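Local coordinates for threonine--tRNA ligase catalytic subunit (Aeropyrum pernix, PDB 3A32), which probably attaches threonine to tRNA(Thr) in two steps, activation by ATP to Thr-AMP and transfer to the tRNA acceptor end, as a zinc-dependent class II synthetase, at residues M185-V188 / L189-F193; L195-S199 / E200-V204. All blocks are in the same frame, centred on the assembly; numbering follows the deposited sequence.

Contact 1 (M185-V188 / L189-F193)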
loop_
_atom_site.group_PDB
_atom_site.type_symbol
_atom_site.label_atom_id
_atom_site.label_comp_id
_atom_site.label_asym_id
_atom_site.label_seq_id
_atom_site.Cartn_x
_atom_site.Cartn_y
_atom_site.Cartn_z
ATOM N N MET A 185 -13.544 7.729 13.274
ATOM C CA MET A 185 -12.377 8.320 13.924
ATOM C C MET A 185 -12.128 7.667 15.291
ATOM O O MET A 185 -10.990 7.288 15.621
ATOM C CB MET A 185 -12.571 9.850 14.031
ATOM C CG MET A 185 -11.423 10.603 14.761
ATOM S SD MET A 185 -11.536 10.403 16.564
ATOM C CE MET A 185 -13.252 10.826 16.960
ATOM N N LYS A 186 -13.202 7.518 16.067
ATOM C CA LYS A 186 -13.129 6.893 17.377
ATOM C C LYS A 186 -12.646 5.418 17.353
ATOM O O LYS A 186 -11.785 5.015 18.163
ATOM C CB LYS A 186 -14.495 7.023 18.036
ATOM C CG LYS A 186 -14.634 6.338 19.384
ATOM C CD LYS A 186 -15.816 6.909 20.059
ATOM C CE LYS A 186 -15.892 6.544 21.547
ATOM N NZ LYS A 186 -15.881 5.051 21.810
ATOM N N LEU A 187 -13.230 4.613 16.451
ATOM C CA LEU A 187 -12.788 3.225 16.204
ATOM C C LEU A 187 -11.284 3.105 15.849
ATOM O O LEU A 187 -10.597 2.222 16.393
ATOM C CB LEU A 187 -13.633 2.575 15.087
ATOM C CG LEU A 187 -15.121 2.251 15.321
ATOM C CD1 LEU A 187 -15.830 1.943 13.991
ATOM C CD2 LEU A 187 -15.282 1.103 16.301
ATOM N N VAL A 188 -10.797 3.925 14.907
ATOM C CA VAL A 188 -9.379 3.991 14.594
ATOM C C VAL A 188 -8.463 4.445 15.794
ATOM O O VAL A 188 -7.483 3.750 16.144
ATOM C CB VAL A 188 -9.128 4.838 13.337
ATOM C CG1 VAL A 188 -7.678 5.133 13.163
ATOM C CG2 VAL A 188 -9.621 4.105 12.091
ATOM N N LEU A 189 -8.796 5.558 16.456
ATOM C CA LEU A 189 -8.054 5.927 17.656
ATOM C C LEU A 189 -7.970 4.832 18.705
ATOM O O LEU A 189 -6.881 4.538 19.207
ATOM C CB LEU A 189 -8.620 7.164 18.322
ATOM C CG LEU A 189 -8.456 8.487 17.582
ATOM C CD1 LEU A 189 -8.626 9.485 18.650
ATOM C CD2 LEU A 189 -7.121 8.650 16.925
ATOM N N GLU A 190 -9.114 4.238 19.031
ATOM C CA GLU A 190 -9.209 3.293 20.141
ATOM C C GLU A 190 -8.618 1.942 19.808
ATOM O O GLU A 190 -7.955 1.322 20.630
ATOM C CB GLU A 190 -10.672 3.167 20.647
ATOM C CG GLU A 190 -11.139 4.439 21.346
ATOM C CD GLU A 190 -12.532 4.344 21.977
ATOM O OE1 GLU A 190 -13.365 3.568 21.473
ATOM O OE2 GLU A 190 -12.798 5.062 22.991
ATOM N N ARG A 191 -8.848 1.485 18.588
ATOM C CA ARG A 191 -8.518 0.104 18.241
ATOM C C ARG A 191 -7.185 -0.075 17.597
ATOM O O ARG A 191 -6.533 -1.117 17.830
ATOM C CB ARG A 191 -9.635 -0.534 17.411
ATOM C CG ARG A 191 -10.872 -0.652 18.304
ATOM C CD ARG A 191 -12.018 -1.329 17.686
ATOM N NE ARG A 191 -13.141 -1.193 18.611
ATOM C CZ ARG A 191 -14.331 -1.773 18.432
ATOM N NH1 ARG A 191 -14.560 -2.528 17.345
ATOM N NH2 ARG A 191 -15.285 -1.584 19.340
ATOM N N LEU A 192 -6.769 0.920 16.806
ATOM C CA LEU A 192 -5.470 0.863 16.143
ATOM C C LEU A 192 -4.429 1.480 17.033
ATOM O O LEU A 192 -3.328 0.923 17.219
ATOM C CB LEU A 192 -5.489 1.533 14.760
ATOM C CG LEU A 192 -4.186 1.535 13.975
ATOM C CD1 LEU A 192 -3.680 0.111 13.701
ATOM C CD2 LEU A 192 -4.385 2.293 12.678
ATOM N N PHE A 193 -4.776 2.616 17.617
ATOM C CA PHE A 193 -3.807 3.354 18.416
ATOM C C PHE A 193 -3.943 3.169 19.936
ATOM O O PHE A 193 -3.067 3.608 20.685
ATOM C CB PHE A 193 -3.730 4.826 17.961
ATOM C CG PHE A 193 -3.143 4.986 16.557
ATOM C CD1 PHE A 193 -1.782 4.747 16.323
ATOM C CD2 PHE A 193 -3.947 5.297 15.472
ATOM C CE1 PHE A 193 -1.186 4.866 15.017
ATOM C CE2 PHE A 193 -3.372 5.411 14.183
ATOM C CZ PHE A 193 -1.965 5.196 13.963
#
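Leu189 N, Glu190 N and Arg191 N each donate to the carbonyl four residues earlier, those of Met185, Lys186 and Leu187, and so wind the C-terminal part of helix 174-191 in the class II synthetase core. The Leu189 N to Met185 O bond is the straightest, at 2.9 Å with an N-H...O angle of 176°. At Val188 O the pattern changes: Leu192 N reaches it at 3.0 Å and Phe193 N at 3.3 Å, so one carbonyl is gripped by both an i+4 and an i+5 donor.

On one flank Lys186 and Glu190 form an i, i+4 salt bridge. The lysine chain runs extended and turns only at its last torsion (chi4 -57°), which brings NZ back to Glu190 OE1 at 2.9 Å, on the syn side but 35° out of the carboxylate plane. Glu190 OE2 accepts a hydrogen bond from Val197 N, in the loop that follows. An alanine in place of Glu190 removes the carboxylate, and would probably leave the Lys186 ammonium without its charged mate and the Val197 amide without this acceptor.

On the buried flank Met185 and Leu189 pack against each other, SD to CD1, while Val188 also lies against Phe62 of helix 48-65 and Leu313 of strand 306-316. Arg191 extends alongside Leu187 and hydrogen-bonds through NH1 to Ser455 of helix 435-457. Leu187 CD2 sits over the centre of one guanidinium face, 3.7 Å from Arg191 CZ.

Contact 2 (L195-S199 / E200-V204). With SO4 (sulfate ion), chain C.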
loop_
_atom_site.group_PDB
_atom_site.type_symbol
_atom_site.label_atom_id
_atom_site.label_comp_id
_atom_site.label_asym_id
_atom_site.label_seq_id
_atom_site.Cartn_x
_atom_site.Cartn_y
_atom_site.Cartn_z
ATOM N N LEU A 195 -5.952 4.725 21.985
ATOM C CA LEU A 195 -6.139 6.030 22.600
ATOM C C LEU A 195 -7.605 6.171 22.975
ATOM O O LEU A 195 -8.462 6.186 22.107
ATOM C CB LEU A 195 -5.762 7.143 21.626
ATOM C CG LEU A 195 -4.288 7.308 21.202
ATOM C CD1 LEU A 195 -4.170 8.282 20.050
ATOM C CD2 LEU A 195 -3.416 7.728 22.351
ATOM N N GLY A 196 -7.907 6.279 24.245
ATOM C CA GLY A 196 -9.275 6.478 24.704
ATOM C C GLY A 196 -9.949 7.754 24.228
ATOM O O GLY A 196 -9.390 8.877 24.309
ATOM N N VAL A 197 -11.167 7.587 23.724
ATOM C CA VAL A 197 -11.921 8.731 23.246
ATOM C C VAL A 197 -13.131 8.836 24.163
ATOM O O VAL A 197 -14.028 8.008 24.086
ATOM C CB VAL A 197 -12.365 8.556 21.777
ATOM C CG1 VAL A 197 -13.267 9.699 21.359
ATOM C CG2 VAL A 197 -11.135 8.475 20.856
ATOM N N SER A 198 -13.133 9.830 25.052
ATOM C CA SER A 198 -14.264 9.985 26.002
ATOM C C SER A 198 -14.458 11.447 26.324
ATOM O O SER A 198 -13.686 12.294 25.851
ATOM C CB SER A 198 -13.906 9.311 27.310
ATOM O OG SER A 198 -12.880 10.078 27.917
ATOM N N SER A 199 -15.454 11.721 27.176
ATOM C CA SER A 199 -15.733 13.077 27.691
ATOM C C SER A 199 -14.525 13.787 28.305
ATOM O O SER A 199 -14.457 15.029 28.283
ATOM C CB SER A 199 -16.925 13.070 28.685
ATOM O OG SER A 199 -16.640 12.330 29.874
ATOM N N GLU A 200 -13.556 13.015 28.802
ATOM C CA GLU A 200 -12.376 13.582 29.457
ATOM C C GLU A 200 -11.161 13.785 28.560
ATOM O O GLU A 200 -10.186 14.466 28.955
ATOM C CB GLU A 200 -11.995 12.769 30.707
ATOM C CG GLU A 200 -12.481 13.372 32.073
ATOM C CD GLU A 200 -11.552 14.505 32.634
ATOM O OE1 GLU A 200 -10.387 14.198 33.072
ATOM O OE2 GLU A 200 -12.006 15.702 32.668
ATOM N N THR A 201 -11.205 13.233 27.356
ATOM C CA THR A 201 -10.030 13.223 26.494
ATOM C C THR A 201 -10.293 13.834 25.123
ATOM O O THR A 201 -9.428 13.855 24.279
ATOM C CB THR A 201 -9.455 11.801 26.289
ATOM O OG1 THR A 201 -10.358 11.048 25.491
ATOM C CG2 THR A 201 -9.254 11.073 27.622
ATOM N N PHE A 202 -11.486 14.328 24.882
ATOM C CA PHE A 202 -11.832 14.618 23.479
ATOM C C PHE A 202 -12.730 15.846 23.390
ATOM O O PHE A 202 -13.550 16.080 24.277
ATOM C CB PHE A 202 -12.443 13.390 22.765
ATOM C CG PHE A 202 -12.133 13.329 21.282
ATOM C CD1 PHE A 202 -10.908 12.786 20.828
ATOM C CD2 PHE A 202 -13.033 13.860 20.343
ATOM C CE1 PHE A 202 -10.576 12.779 19.504
ATOM C CE2 PHE A 202 -12.724 13.835 18.980
ATOM C CZ PHE A 202 -11.460 13.259 18.554
ATOM N N LYS A 203 -12.531 16.609 22.321
ATOM C CA LYS A 203 -13.282 17.806 22.040
ATOM C C LYS A 203 -13.630 17.845 20.535
ATOM O O LYS A 203 -12.806 17.493 19.675
ATOM C CB LYS A 203 -12.403 19.022 22.460
ATOM C CG LYS A 203 -13.011 20.357 22.217
ATOM C CD LYS A 203 -12.517 21.452 23.184
ATOM C CE LYS A 203 -11.048 21.751 22.967
ATOM N NZ LYS A 203 -10.546 22.911 23.772
ATOM N N VAL A 204 -14.838 18.288 20.210
ATOM C CA VAL A 204 -15.238 18.497 18.837
ATOM C C VAL A 204 -15.440 20.004 18.628
ATOM O O VAL A 204 -16.238 20.618 19.322
ATOM C CB VAL A 204 -16.536 17.697 18.477
ATOM C CG1 VAL A 204 -17.265 18.340 17.313
ATOM C CG2 VAL A 204 -16.198 16.225 18.138
HETATM S S SO4 C . -12.238 25.912 23.953
HETATM O O1 SO4 C . -12.657 24.602 24.460
HETATM O O2 SO4 C . -13.415 26.693 23.584
HETATM O O3 SO4 C . -11.543 26.583 25.051
HETATM O O4 SO4 C . -11.374 25.804 22.762
HETATM O O HOH W 1 -15.064 16.678 26.331
#
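Thr201 OG1 is held from two directions in the turn that leads into strand 202-207 of the central class II synthetase sheet. It donates to Gly196 O at 2.7 Å, approaching 41° out of the carbonyl plane, and accepts from Ser198 N at 3.1 Å. Both bonds depend on chi1 of 70°, which sets OG1 between the threonine's own N and carbonyl carbon, pointing back at the preceding loop.

The turn itself is closed by Thr201 N, which donates to Ser198 O at 3.0 Å, an i, i+3 beta-turn bond. Inside it, Ser198 OG takes the N-H of Glu200 at 3.1 Å, a side-chain to backbone bond of the ST-turn kind. A water links the two ends of the run from Ser199 to Phe202, donating to both Ser199 O and Phe202 O.

Beside the turn, Val197 and Phe202 meet in a CH-pi contact: CG1 stands over one ring face, 4.2 Å from the centroid and 25° off the normal. The same ring packs on Phe263 and Met265 of strand 260-268. Farther along the strand, Lys203 pairs with Glu275 and also binds a sulfate, probably from the crystallisation liquor, its NZ lying 2.8 Å from sulfate O1.

The two contacts follow one another along the chain, their centres about 11 Å apart: contact 1 lies in the last turns of helix 174-191 and the residues just after, and contact 2 carries the chain on into strand 202-207. A probable backbone bond, Leu189 O with Leu195 N at 2.9 Å, joins them, and the Glu190 carboxylate reaches into the loop. Met185 CE also packs on Phe202 CZ, so helix and strand share one apolar layer. Contact 1 lies nearer the chain centre and combines regular helix bonds with apolar packing and a charged pair; contact 2 is more exposed and relies on hydroxyl groups, backbone amides and a water to shape a beta-turn. Both lie away from the zinc site.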